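Local coordinates for protein amino acid amide racemase (Ochrobactrum anthropi, PDB 6GIO) that binds pyridoxal-5'-phosphate and belongs to the class-III aminotransferase family, whose members share the fold-type I architecture of pyridoxal-phosphate enzymes, at residues C[147-152]-C[162-167]; C[130-135]-C[199-204]; C[185-190]-C[225-230]; C[167-172]-C[214-219]. One frame throughout, in Å; residues are numbered along the deposited sequence.

The four contacts illustrate how the parallel part of one mixed sheet gathers layers of different chemistry. Contact 2 is the buried core: strands 131-135 and 199-204, joined by backbone hydrogen bonds and packed on both faces. Contact 1 lays a loop over one face of the neighbouring edge strand, 164-167, by sparse apolar touches. Contact 3 joins helices 179-191 and 220-229, which pack against I133 of the sheet, and combines an apolar inner side with a salt bridge at its partly exposed margin. Contact 4, partly buried like contacts 1 and 3, continues strand 164-167 into a proline-rich loop with no hydrogen bond between its segments. L167 belongs to both contact 1 and contact 4.

Contact 1. Residues C[147-152]-C[162-167]; sequences MGISGH and PGVLLL
I149 and V164 meet methyl to methyl: CG2 of I149 lies 4.1 Å from CG2 of V164, and the side chains cross at about a right angle. V164 holds CG1 opposite its backbone N (chi1 173°), which leaves CG2 beside that N as the branch facing I149. A second apolar touch falls two residues along the strand, where CD2 of L166 rests 4.0 Å from CA of G151, a leucine methyl on bare backbone. V164 and L166 point to one face, L165 to the other. Strand 164-167 lies outermost in the large mixed sheet of this class-III aminotransferase fold, and the loop after helix 144-147 is laid over it. A type I beta turn from M147 to S150 shapes that loop, S150 N bonding to M147 O at 3.0 Å. G148 O meets just the methyl CG2 of V164, at 3.9 Å, and no hydrogen bond joins the segments. Both are tied instead to strand 131-135, I149 O accepting from the hydroxyl of S134 while the backbone of L165 pairs with I132 and S134. The hydroxyl of S150 bonds to S146 O and to the backbone N of H140, a residue of the pyridoxal-5'-phosphate pocket.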
loop_
_atom_site.group_PDB
_atom_site.type_symbol
_atom_site.label_atom_id
_atom_site.label_comp_id
_atom_site.label_asym_id
_atom_site.label_seq_id
_atom_site.Cartn_x
_atom_site.Cartn_y
_atom_site.Cartn_z
ATOM N N MET C 147 -12.110 3.725 2.714
ATOM C CA MET C 147 -13.318 3.069 3.219
ATOM C C MET C 147 -14.312 4.118 3.733
ATOM O O MET C 147 -15.526 3.966 3.594
ATOM C CB MET C 147 -12.945 2.108 4.334
ATOM C CG MET C 147 -14.109 1.367 4.956
ATOM S SD MET C 147 -13.521 0.220 6.234
ATOM C CE MET C 147 -13.079 1.367 7.532
ATOM N N GLY C 148 -13.783 5.195 4.298
ATOM C CA GLY C 148 -14.600 6.308 4.786
ATOM C C GLY C 148 -15.526 6.966 3.774
ATOM O O GLY C 148 -16.555 7.537 4.149
ATOM N N ILE C 149 -15.156 6.918 2.506
ATOM C CA ILE C 149 -15.995 7.502 1.443
ATOM C C ILE C 149 -16.724 6.407 0.655
ATOM O O ILE C 149 -17.371 6.684 -0.331
ATOM C CB ILE C 149 -15.177 8.414 0.511
ATOM C CG1 ILE C 149 -14.026 7.639 -0.133
ATOM C CG2 ILE C 149 -14.651 9.610 1.279
ATOM C CD1 ILE C 149 -13.608 8.193 -1.471
ATOM N N SER C 150 -16.627 5.163 1.115
ATOM C CA SER C 150 -17.240 4.052 0.434
ATOM C C SER C 150 -18.667 3.805 0.921
ATOM O O SER C 150 -18.990 4.103 2.056
ATOM C CB SER C 150 -16.392 2.805 0.642
ATOM O OG SER C 150 -15.132 2.967 -0.012
ATOM N N GLY C 151 -19.525 3.261 0.061
ATOM C CA GLY C 151 -20.892 2.946 0.469
ATOM C C GLY C 151 -21.249 1.473 0.578
ATOM O O GLY C 151 -22.421 1.137 0.704
ATOM N N HIS C 152 -20.276 0.582 0.547
ATOM C CA HIS C 152 -20.624 -0.843 0.411
ATOM C C HIS C 152 -21.008 -1.432 1.771
ATOM O O HIS C 152 -20.460 -1.052 2.801
ATOM C CB HIS C 152 -19.493 -1.648 -0.273
ATOM C CG HIS C 152 -19.907 -3.017 -0.757
ATOM N ND1 HIS C 152 -19.882 -4.137 0.052
ATOM C CD2 HIS C 152 -20.308 -3.453 -1.980
ATOM C CE1 HIS C 152 -20.274 -5.194 -0.638
ATOM N NE2 HIS C 152 -20.529 -4.810 -1.877
ATOM N N PRO C 162 -17.251 12.002 8.114
ATOM C CA PRO C 162 -18.217 13.095 8.188
ATOM C C PRO C 162 -18.217 13.932 6.927
ATOM O O PRO C 162 -17.144 14.187 6.349
ATOM C CB PRO C 162 -17.728 13.963 9.377
ATOM C CG PRO C 162 -16.798 13.100 10.141
ATOM C CD PRO C 162 -16.252 12.053 9.202
ATOM N N GLY C 163 -19.401 14.350 6.506
ATOM C CA GLY C 163 -19.548 15.180 5.318
ATOM C C GLY C 163 -19.777 14.397 4.015
ATOM O O GLY C 163 -19.835 15.001 2.951
ATOM N N VAL C 164 -19.940 13.077 4.109
ATOM C CA VAL C 164 -20.204 12.226 2.929
ATOM C C VAL C 164 -21.707 12.124 2.653
ATOM O O VAL C 164 -22.525 11.763 3.527
ATOM C CB VAL C 164 -19.567 10.810 3.071
ATOM C CG1 VAL C 164 -19.987 9.890 1.925
ATOM C CG2 VAL C 164 -18.054 10.931 3.083
ATOM N N LEU C 165 -22.068 12.478 1.424
ATOM C CA LEU C 165 -23.414 12.317 0.905
ATOM C C LEU C 165 -23.402 11.060 0.076
ATOM O O LEU C 165 -22.715 11.038 -0.955
ATOM C CB LEU C 165 -23.793 13.525 0.018
ATOM C CG LEU C 165 -25.193 13.460 -0.639
ATOM C CD1 LEU C 165 -26.232 13.116 0.409
ATOM C CD2 LEU C 165 -25.581 14.755 -1.353
ATOM N N LEU C 166 -24.119 10.022 0.540
ATOM C CA LEU C 166 -24.322 8.758 -0.197
ATOM C C LEU C 166 -25.647 8.676 -0.988
ATOM O O LEU C 166 -26.730 8.766 -0.417
ATOM C CB LEU C 166 -24.274 7.574 0.753
ATOM C CG LEU C 166 -22.911 7.219 1.328
ATOM C CD1 LEU C 166 -23.104 6.109 2.367
ATOM C CD2 LEU C 166 -21.897 6.774 0.286
ATOM N N LEU C 167 -25.557 8.475 -2.304
ATOM C CA LEU C 167 -26.723 8.414 -3.172
ATOM C C LEU C 167 -26.888 7.030 -3.710
ATOM O O LEU C 167 -25.884 6.351 -3.893
ATOM C CB LEU C 167 -26.506 9.323 -4.373
ATOM C CG LEU C 167 -26.302 10.821 -4.136
ATOM C CD1 LEU C 167 -25.881 11.487 -5.426
ATOM C CD2 LEU C 167 -27.566 11.445 -3.582
#

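Contact 2. Residues C[130-135]-C[199-204]; sequences SRIISF and VAAVFI
R131 to I133 and V199 to V202 run as parallel strand neighbours, the short axes 20° apart, with an extra residue accommodated on the second strand in a beta bulge. A200 N bonds to R131 O at 2.8 Å but bent, with an N-H...O angle of 143°, whereas I133 N to A201 O (3.0 Å) and F203 N to I133 O (2.8 Å) are nearly straight. A200 has near-helical backbone angles at the bulge, and the next amide, A201 N, is 3.9 Å from R131 O and buried with no partner in the model. At the far end water 1 takes over, accepting from F135 N at 3.0 Å and donating to F203 O at 2.8 Å; it lies in the plane of the F135 ring, at its edge.

I133 works on one face of the sheet: its CD1 reaches V199 CG1 at 3.6 Å, the side chains crossing at about a right angle, and its CG2 branch meets V202 CG2. On the other face, I132 is bent at its second torsion (chi2 -62°), which carries CD1 over the methyls of A200 and A201, while its CG2 lies 3.8 Å from F203 CD1.

Helices 179-191 and 220-229 cover the I133 face, C228 of the latter packing on I133 and V202. Helix 112-127 covers the other, its L123 packing on A201 and F203, whose ring also meets H140 of the pyridoxal-5'-phosphate pocket. Two strands extend the parallel part of the sheet, 164-167 beside 131-135 and 234-238 beside 199-204.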
loop_
_atom_site.group_PDB
_atom_site.type_symbol
_atom_site.label_atom_id
_atom_site.label_comp_id
_atom_site.label_asym_id
_atom_site.label_seq_id
_atom_site.Cartn_x
_atom_site.Cartn_y
_atom_site.Cartn_z
ATOM N N SER C 130 -15.003 20.357 2.437
ATOM C CA SER C 130 -14.924 19.202 3.310
ATOM C C SER C 130 -15.860 18.072 2.930
ATOM O O SER C 130 -15.696 16.937 3.401
ATOM C CB SER C 130 -15.230 19.673 4.758
ATOM O OG SER C 130 -16.517 20.321 4.816
ATOM N N ARG C 131 -16.862 18.383 2.109
ATOM C CA ARG C 131 -17.898 17.422 1.766
ATOM C C ARG C 131 -17.558 16.603 0.503
ATOM O O ARG C 131 -16.894 17.102 -0.431
ATOM C CB ARG C 131 -19.224 18.134 1.571
ATOM C CG ARG C 131 -19.751 18.809 2.828
ATOM C CD ARG C 131 -21.090 19.443 2.508
ATOM N NE ARG C 131 -21.502 20.487 3.458
ATOM C CZ ARG C 131 -22.262 20.279 4.525
ATOM N NH1 ARG C 131 -22.699 19.057 4.849
ATOM N NH2 ARG C 131 -22.574 21.319 5.289
ATOM N N ILE C 132 -18.026 15.347 0.508
ATOM C CA ILE C 132 -17.751 14.395 -0.563
ATOM C C ILE C 132 -19.039 13.706 -1.036
ATOM O O ILE C 132 -19.831 13.293 -0.216
ATOM C CB ILE C 132 -16.718 13.312 -0.110
ATOM C CG1 ILE C 132 -15.341 13.945 0.140
ATOM C CG2 ILE C 132 -16.598 12.201 -1.154
ATOM C CD1 ILE C 132 -14.680 14.593 -1.054
ATOM N N ILE C 133 -19.220 13.552 -2.349
ATOM C CA ILE C 133 -20.367 12.797 -2.885
ATOM C C ILE C 133 -19.860 11.414 -3.284
ATOM O O ILE C 133 -18.893 11.289 -3.990
ATOM C CB ILE C 133 -21.079 13.520 -4.038
ATOM C CG1 ILE C 133 -21.597 14.888 -3.551
ATOM C CG2 ILE C 133 -22.262 12.696 -4.575
ATOM C CD1 ILE C 133 -21.789 15.897 -4.658
ATOM N N SER C 134 -20.533 10.399 -2.799
ATOM C CA SER C 134 -20.236 9.029 -3.154
ATOM C C SER C 134 -21.542 8.202 -3.415
ATOM O O SER C 134 -22.651 8.715 -3.264
ATOM C CB SER C 134 -19.449 8.448 -2.006
ATOM O OG SER C 134 -19.083 7.134 -2.276
ATOM N N PHE C 135 -21.409 6.937 -3.813
ATOM C CA PHE C 135 -22.572 6.096 -4.092
ATOM C C PHE C 135 -22.749 4.966 -3.112
ATOM O O PHE C 135 -21.782 4.373 -2.696
ATOM C CB PHE C 135 -22.533 5.539 -5.528
ATOM C CG PHE C 135 -22.937 6.571 -6.521
ATOM C CD1 PHE C 135 -24.283 6.823 -6.750
ATOM C CD2 PHE C 135 -22.001 7.399 -7.082
ATOM C CE1 PHE C 135 -24.671 7.853 -7.595
ATOM C CE2 PHE C 135 -22.387 8.447 -7.921
ATOM C CZ PHE C 135 -23.726 8.650 -8.195
ATOM N N VAL C 199 -18.679 21.107 -1.333
ATOM C CA VAL C 199 -18.359 19.774 -1.794
ATOM C C VAL C 199 -17.086 19.821 -2.620
ATOM O O VAL C 199 -17.040 20.485 -3.692
ATOM C CB VAL C 199 -19.496 19.170 -2.646
ATOM C CG1 VAL C 199 -19.085 17.766 -3.103
ATOM C CG2 VAL C 199 -20.794 19.140 -1.868
ATOM N N ALA C 200 -16.059 19.138 -2.099
ATOM C CA ALA C 200 -14.747 19.046 -2.761
ATOM C C ALA C 200 -14.840 18.293 -4.100
ATOM O O ALA C 200 -14.324 18.739 -5.136
ATOM C CB ALA C 200 -13.753 18.306 -1.864
ATOM N N ALA C 201 -15.479 17.126 -4.036
ATOM C CA ALA C 201 -15.429 16.157 -5.100
ATOM C C ALA C 201 -16.588 15.191 -5.080
ATOM O O ALA C 201 -17.187 14.950 -4.027
ATOM C CB ALA C 201 -14.155 15.365 -4.947
ATOM N N VAL C 202 -16.865 14.594 -6.242
ATOM C CA VAL C 202 -17.800 13.469 -6.366
ATOM C C VAL C 202 -16.967 12.334 -6.851
ATOM O O VAL C 202 -16.175 12.519 -7.791
ATOM C CB VAL C 202 -18.977 13.736 -7.363
ATOM C CG1 VAL C 202 -18.498 14.320 -8.675
ATOM C CG2 VAL C 202 -19.813 12.481 -7.616
ATOM N N PHE C 203 -17.151 11.165 -6.213
ATOM C CA PHE C 203 -16.462 9.948 -6.613
ATOM C C PHE C 203 -17.356 9.011 -7.373
ATOM O O PHE C 203 -18.411 8.573 -6.852
ATOM C CB PHE C 203 -15.930 9.209 -5.410
ATOM C CG PHE C 203 -14.629 9.750 -4.879
ATOM C CD1 PHE C 203 -14.599 10.941 -4.178
ATOM C CD2 PHE C 203 -13.436 9.018 -5.033
ATOM C CE1 PHE C 203 -13.397 11.430 -3.651
ATOM C CE2 PHE C 203 -12.252 9.485 -4.513
ATOM C CZ PHE C 203 -12.220 10.695 -3.813
ATOM N N ILE C 204 -16.889 8.628 -8.558
ATOM C CA ILE C 204 -17.705 7.870 -9.538
ATOM C C ILE C 204 -17.000 6.592 -9.954
ATOM O O ILE C 204 -15.882 6.665 -10.527
ATOM C CB ILE C 204 -17.921 8.683 -10.832
ATOM C CG1 ILE C 204 -18.756 9.931 -10.586
ATOM C CG2 ILE C 204 -18.578 7.831 -11.906
ATOM C CD1 ILE C 204 -18.746 10.897 -11.772
HETATM O O HOH W 1 -18.925 6.312 -5.371
#

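Contact 3. Residues C[185-190]-C[225-230]; sequences LLDYHF and QDRCRK
R227 reaches across from helix 220-229 to grip D187 of helix 179-191. Its CB points to the other helix and lies 4.4 Å from CD2 of L186. A bend at the second torsion (chi2 -69°), with another at the third, then swings the chain round to the carboxylate: CG is 4.2 Å from D187 OD1, and CD already sits 3.3 Å from that oxygen. NE gives its hydrogen to the same OD1 at 2.7 Å, CZ lies between its nitrogens against both oxygens of D187, and NH1 gives a hydrogen to D187 OD2 at 3.0 Å. This is a side-on, two-pronged salt bridge: each oxygen is met on its syn lone pair, and the carboxylate and guanidinium planes are only 12° apart. A further bond from NE to OD2 is weak.

Nearer the sheet the contact is mainly apolar. C228 SG lies 4.2 Å from L186 CD2 and approaches the ring of F190 at its edge; the same ring edge meets a backbone carbonyl, CE2 lying 3.8 Å from R227 O. L186 and F190 also touch I133 of strand 131-135. The axes of segments 185-190 and 225-229 are parallel to within 9° and 11.4 Å apart. Both charged residues are partly exposed; two bonds in one plane should fix the rotation of both groups, and the close pairing is consistent with both being ionised.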
loop_
_atom_site.group_PDB
_atom_site.type_symbol
_atom_site.label_atom_id
_atom_site.label_comp_id
_atom_site.label_asym_id
_atom_site.label_seq_id
_atom_site.Cartn_x
_atom_site.Cartn_y
_atom_site.Cartn_z
ATOM N N LEU C 185 -32.804 13.959 -6.330
ATOM C CA LEU C 185 -32.378 13.823 -4.964
ATOM C C LEU C 185 -31.110 14.641 -4.680
ATOM O O LEU C 185 -31.020 15.297 -3.655
ATOM C CB LEU C 185 -32.167 12.334 -4.623
ATOM C CG LEU C 185 -31.787 11.953 -3.212
ATOM C CD1 LEU C 185 -32.755 12.475 -2.173
ATOM C CD2 LEU C 185 -31.747 10.444 -3.102
ATOM N N LEU C 186 -30.150 14.611 -5.590
ATOM C CA LEU C 186 -28.921 15.387 -5.443
ATOM C C LEU C 186 -29.225 16.859 -5.531
ATOM O O LEU C 186 -28.705 17.650 -4.712
ATOM C CB LEU C 186 -27.880 15.035 -6.485
ATOM C CG LEU C 186 -26.560 15.796 -6.476
ATOM C CD1 LEU C 186 -25.770 15.484 -5.206
ATOM C CD2 LEU C 186 -25.748 15.493 -7.726
ATOM N N ASP C 187 -30.050 17.230 -6.506
ATOM C CA ASP C 187 -30.461 18.647 -6.641
ATOM C C ASP C 187 -31.095 19.132 -5.343
ATOM O O ASP C 187 -30.895 20.288 -4.955
ATOM C CB ASP C 187 -31.497 18.850 -7.736
ATOM C CG ASP C 187 -30.953 18.635 -9.114
ATOM O OD1 ASP C 187 -29.712 18.782 -9.350
ATOM O OD2 ASP C 187 -31.802 18.328 -9.987
ATOM N N TYR C 188 -31.870 18.255 -4.693
ATOM C CA TYR C 188 -32.552 18.602 -3.443
ATOM C C TYR C 188 -31.572 18.800 -2.309
ATOM O O TYR C 188 -31.680 19.766 -1.564
ATOM C CB TYR C 188 -33.584 17.533 -3.026
ATOM C CG TYR C 188 -34.508 17.999 -1.921
ATOM C CD1 TYR C 188 -35.476 19.003 -2.149
ATOM C CD2 TYR C 188 -34.439 17.427 -0.658
ATOM C CE1 TYR C 188 -36.330 19.417 -1.128
ATOM C CE2 TYR C 188 -35.270 17.828 0.358
ATOM C CZ TYR C 188 -36.218 18.806 0.130
ATOM O OH TYR C 188 -37.016 19.169 1.200
ATOM N N HIS C 189 -30.650 17.857 -2.137
ATOM C CA HIS C 189 -29.562 18.042 -1.180
ATOM C C HIS C 189 -28.783 19.361 -1.447
ATOM O O HIS C 189 -28.565 20.147 -0.532
ATOM C CB HIS C 189 -28.669 16.831 -1.169
ATOM C CG HIS C 189 -29.178 15.742 -0.288
ATOM N ND1 HIS C 189 -30.052 14.760 -0.720
ATOM C CD2 HIS C 189 -28.953 15.482 1.016
ATOM C CE1 HIS C 189 -30.300 13.918 0.270
ATOM N NE2 HIS C 189 -29.647 14.338 1.337
ATOM N N PHE C 190 -28.429 19.639 -2.691
ATOM C CA PHE C 190 -27.727 20.880 -3.029
ATOM C C PHE C 190 -28.499 22.105 -2.635
ATOM O O PHE C 190 -27.882 23.068 -2.236
ATOM C CB PHE C 190 -27.377 20.993 -4.522
ATOM C CG PHE C 190 -26.197 20.155 -4.968
ATOM C CD1 PHE C 190 -25.350 19.504 -4.055
ATOM C CD2 PHE C 190 -25.906 20.058 -6.327
ATOM C CE1 PHE C 190 -24.280 18.757 -4.505
ATOM C CE2 PHE C 190 -24.805 19.357 -6.772
ATOM C CZ PHE C 190 -24.021 18.675 -5.860
ATOM N N GLN C 225 -21.931 14.461 -13.637
ATOM C CA GLN C 225 -20.704 15.231 -13.790
ATOM C C GLN C 225 -21.081 16.714 -13.929
ATOM O O GLN C 225 -20.609 17.556 -13.166
ATOM C CB GLN C 225 -19.931 14.745 -15.010
ATOM C CG GLN C 225 -18.774 15.625 -15.452
ATOM C CD GLN C 225 -18.266 15.237 -16.809
ATOM O OE1 GLN C 225 -17.280 14.517 -16.922
ATOM N NE2 GLN C 225 -18.964 15.691 -17.863
ATOM N N ASP C 226 -21.984 16.982 -14.851
ATOM C CA ASP C 226 -22.376 18.358 -15.205
ATOM C C ASP C 226 -23.051 19.097 -14.033
ATOM O O ASP C 226 -22.759 20.277 -13.824
ATOM C CB ASP C 226 -23.308 18.360 -16.434
ATOM C CG ASP C 226 -22.592 17.964 -17.731
ATOM O OD1 ASP C 226 -21.370 17.751 -17.741
ATOM O OD2 ASP C 226 -23.270 17.837 -18.765
ATOM N N ARG C 227 -23.936 18.409 -13.288
ATOM C CA ARG C 227 -24.565 18.939 -12.054
ATOM C C ARG C 227 -23.546 19.377 -10.988
ATOM O O ARG C 227 -23.751 20.368 -10.299
ATOM C CB ARG C 227 -25.474 17.892 -11.373
ATOM C CG ARG C 227 -26.775 17.510 -12.064
ATOM C CD ARG C 227 -27.812 18.616 -12.079
ATOM N NE ARG C 227 -29.187 18.108 -11.952
ATOM C CZ ARG C 227 -29.888 17.559 -12.936
ATOM N NH1 ARG C 227 -31.125 17.173 -12.699
ATOM N NH2 ARG C 227 -29.360 17.374 -14.143
ATOM N N CYS C 228 -22.462 18.610 -10.857
ATOM C CA CYS C 228 -21.422 18.852 -9.865
ATOM C C CYS C 228 -20.428 19.931 -10.346
ATOM O O CYS C 228 -20.084 20.847 -9.599
ATOM C CB CYS C 228 -20.739 17.550 -9.581
ATOM S SG CYS C 228 -21.796 16.397 -8.649
ATOM N N ARG C 229 -20.011 19.834 -11.594
ATOM C CA ARG C 229 -18.999 20.665 -12.193
ATOM C C ARG C 229 -19.479 22.107 -12.289
ATOM O O ARG C 229 -18.710 23.022 -12.144
ATOM C CB ARG C 229 -18.645 20.124 -13.596
ATOM C CG ARG C 229 -17.670 21.031 -14.373
ATOM C CD ARG C 229 -16.904 20.267 -15.435
ATOM N NE ARG C 229 -16.022 19.267 -14.823
ATOM C CZ ARG C 229 -15.527 18.211 -15.453
ATOM N NH1 ARG C 229 -15.852 17.964 -16.716
ATOM N NH2 ARG C 229 -14.747 17.357 -14.806
ATOM N N LYS C 230 -20.764 22.281 -12.496
ATOM C CA LYS C 230 -21.421 23.585 -12.440
ATOM C C LYS C 230 -21.140 24.398 -11.152
ATOM O O LYS C 230 -21.289 25.634 -11.154
ATOM C CB LYS C 230 -22.933 23.344 -12.621
ATOM C CG LYS C 230 -23.881 24.399 -12.083
ATOM C CD LYS C 230 -25.348 24.018 -12.289
ATOM C CE LYS C 230 -25.588 23.480 -13.697
ATOM N NZ LYS C 230 -27.006 23.589 -14.124
#

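Contact 4. Residues C[167-172]-C[214-219]; sequences LPYPDP and VVPPPA
Y169 lays its ring beside V214 and P216, carried there by a first torsion of -163° that sets CG opposite the backbone N. Its CE1 is 3.6 Å from V214 O. The hydroxyl OH of Y169 sits 3.3 Å from P216 CD. CD1 touches CG1 of V214, and the same CG1 also meets P170 O, D171 CA and P172 CD. Proline meets proline next: P170 CB is 3.8 Å from P217 CG, while P170 O, buried and without a polar partner, faces P217 CD at 3.5 Å. At the exposed end, CD of P172 rests 3.4 Å from V215 O. No hydrogen bond crosses between the segments.

The outer shell supplies the polar ties. The hydroxyl of Y169 donates to the backbone O of E205, and its ring packs edge-to-face with that of F135; D171 OD1 accepts from F173 N just downstream. E205 belongs to the pyridoxal-5'-phosphate pocket, which makes Y169 a second-shell residue. Both segments lie largely in strand-to-helix loops of beta-alpha-beta crossovers, 164-167 to 179-191 to 199-204 and 199-204 to 220-229 to 234-238, as in the large domain of fold-type I enzymes.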
loop_
_atom_site.group_PDB
_atom_site.type_symbol
_atom_site.label_atom_id
_atom_site.label_comp_id
_atom_site.label_asym_id
_atom_site.label_seq_id
_atom_site.Cartn_x
_atom_site.Cartn_y
_atom_site.Cartn_z
ATOM N N LEU C 167 -25.557 8.475 -2.304
ATOM C CA LEU C 167 -26.723 8.414 -3.172
ATOM C C LEU C 167 -26.888 7.030 -3.710
ATOM O O LEU C 167 -25.884 6.351 -3.893
ATOM C CB LEU C 167 -26.506 9.323 -4.373
ATOM C CG LEU C 167 -26.302 10.821 -4.136
ATOM C CD1 LEU C 167 -25.881 11.487 -5.426
ATOM C CD2 LEU C 167 -27.566 11.445 -3.582
ATOM N N PRO C 168 -28.138 6.620 -4.051
ATOM C CA PRO C 168 -28.306 5.369 -4.762
ATOM C C PRO C 168 -27.658 5.402 -6.139
ATOM O O PRO C 168 -27.640 6.451 -6.835
ATOM C CB PRO C 168 -29.837 5.225 -4.874
ATOM C CG PRO C 168 -30.412 6.142 -3.848
ATOM C CD PRO C 168 -29.441 7.263 -3.783
ATOM N N TYR C 169 -27.089 4.267 -6.527
ATOM C CA TYR C 169 -26.604 4.112 -7.896
ATOM C C TYR C 169 -27.743 3.501 -8.748
ATOM O O TYR C 169 -28.235 2.417 -8.463
ATOM C CB TYR C 169 -25.316 3.264 -7.906
ATOM C CG TYR C 169 -24.441 3.318 -9.139
ATOM C CD1 TYR C 169 -24.717 2.540 -10.241
ATOM C CD2 TYR C 169 -23.249 4.096 -9.158
ATOM C CE1 TYR C 169 -23.861 2.520 -11.348
ATOM C CE2 TYR C 169 -22.398 4.081 -10.239
ATOM C CZ TYR C 169 -22.713 3.302 -11.347
ATOM O OH TYR C 169 -21.867 3.263 -12.442
ATOM N N PRO C 170 -28.204 4.233 -9.752
ATOM C CA PRO C 170 -29.320 3.747 -10.549
ATOM C C PRO C 170 -29.005 2.454 -11.264
ATOM O O PRO C 170 -28.022 2.388 -12.025
ATOM C CB PRO C 170 -29.502 4.814 -11.623
ATOM C CG PRO C 170 -28.629 5.936 -11.271
ATOM C CD PRO C 170 -27.727 5.563 -10.170
ATOM N N ASP C 171 -29.863 1.469 -11.046
ATOM C CA ASP C 171 -29.606 0.100 -11.411
ATOM C C ASP C 171 -30.711 -0.369 -12.383
ATOM O O ASP C 171 -31.824 -0.636 -11.961
ATOM C CB ASP C 171 -29.638 -0.717 -10.139
ATOM C CG ASP C 171 -29.453 -2.198 -10.381
ATOM O OD1 ASP C 171 -29.417 -2.663 -11.560
ATOM O OD2 ASP C 171 -29.341 -2.890 -9.365
ATOM N N PRO C 172 -30.400 -0.494 -13.682
ATOM C CA PRO C 172 -31.423 -0.938 -14.626
ATOM C C PRO C 172 -32.080 -2.299 -14.296
ATOM O O PRO C 172 -33.212 -2.487 -14.662
ATOM C CB PRO C 172 -30.677 -1.027 -15.958
ATOM C CG PRO C 172 -29.434 -0.236 -15.775
ATOM C CD PRO C 172 -29.084 -0.322 -14.325
ATOM N N VAL C 214 -22.833 -3.181 -11.923
ATOM C CA VAL C 214 -23.937 -2.432 -12.450
ATOM C C VAL C 214 -23.490 -1.369 -13.438
ATOM O O VAL C 214 -22.770 -0.450 -13.073
ATOM C CB VAL C 214 -24.722 -1.759 -11.292
ATOM C CG1 VAL C 214 -25.881 -0.924 -11.824
ATOM C CG2 VAL C 214 -25.240 -2.807 -10.338
ATOM N N VAL C 215 -23.925 -1.476 -14.685
ATOM C CA VAL C 215 -23.689 -0.427 -15.654
ATOM C C VAL C 215 -24.819 0.580 -15.523
ATOM O O VAL C 215 -26.006 0.231 -15.653
ATOM C CB VAL C 215 -23.692 -0.929 -17.103
ATOM C CG1 VAL C 215 -23.390 0.218 -18.099
ATOM C CG2 VAL C 215 -22.675 -2.044 -17.288
ATOM N N PRO C 216 -24.469 1.855 -15.303
ATOM C CA PRO C 216 -25.536 2.811 -15.156
ATOM C C PRO C 216 -26.366 2.965 -16.432
ATOM O O PRO C 216 -25.882 2.601 -17.514
ATOM C CB PRO C 216 -24.794 4.119 -14.841
ATOM C CG PRO C 216 -23.500 3.971 -15.558
ATOM C CD PRO C 216 -23.153 2.502 -15.386
ATOM N N PRO C 217 -27.591 3.534 -16.304
ATOM C CA PRO C 217 -28.396 3.944 -17.441
ATOM C C PRO C 217 -27.654 4.995 -18.238
ATOM O O PRO C 217 -26.995 5.832 -17.658
ATOM C CB PRO C 217 -29.639 4.601 -16.809
ATOM C CG PRO C 217 -29.562 4.339 -15.348
ATOM C CD PRO C 217 -28.129 4.066 -15.043
ATOM N N PRO C 218 -27.730 4.927 -19.561
ATOM C CA PRO C 218 -27.017 5.857 -20.424
ATOM C C PRO C 218 -27.264 7.294 -20.059
ATOM O O PRO C 218 -28.371 7.644 -19.740
ATOM C CB PRO C 218 -27.622 5.585 -21.814
ATOM C CG PRO C 218 -28.034 4.155 -21.734
ATOM C CD PRO C 218 -28.549 3.966 -20.337
ATOM N N ALA C 219 -26.214 8.101 -20.101
ATOM C CA ALA C 219 -26.279 9.558 -19.931
ATOM C C ALA C 219 -26.330 9.975 -18.461
ATOM O O ALA C 219 -26.101 11.136 -18.176
ATOM C CB ALA C 219 -27.450 10.170 -20.702
#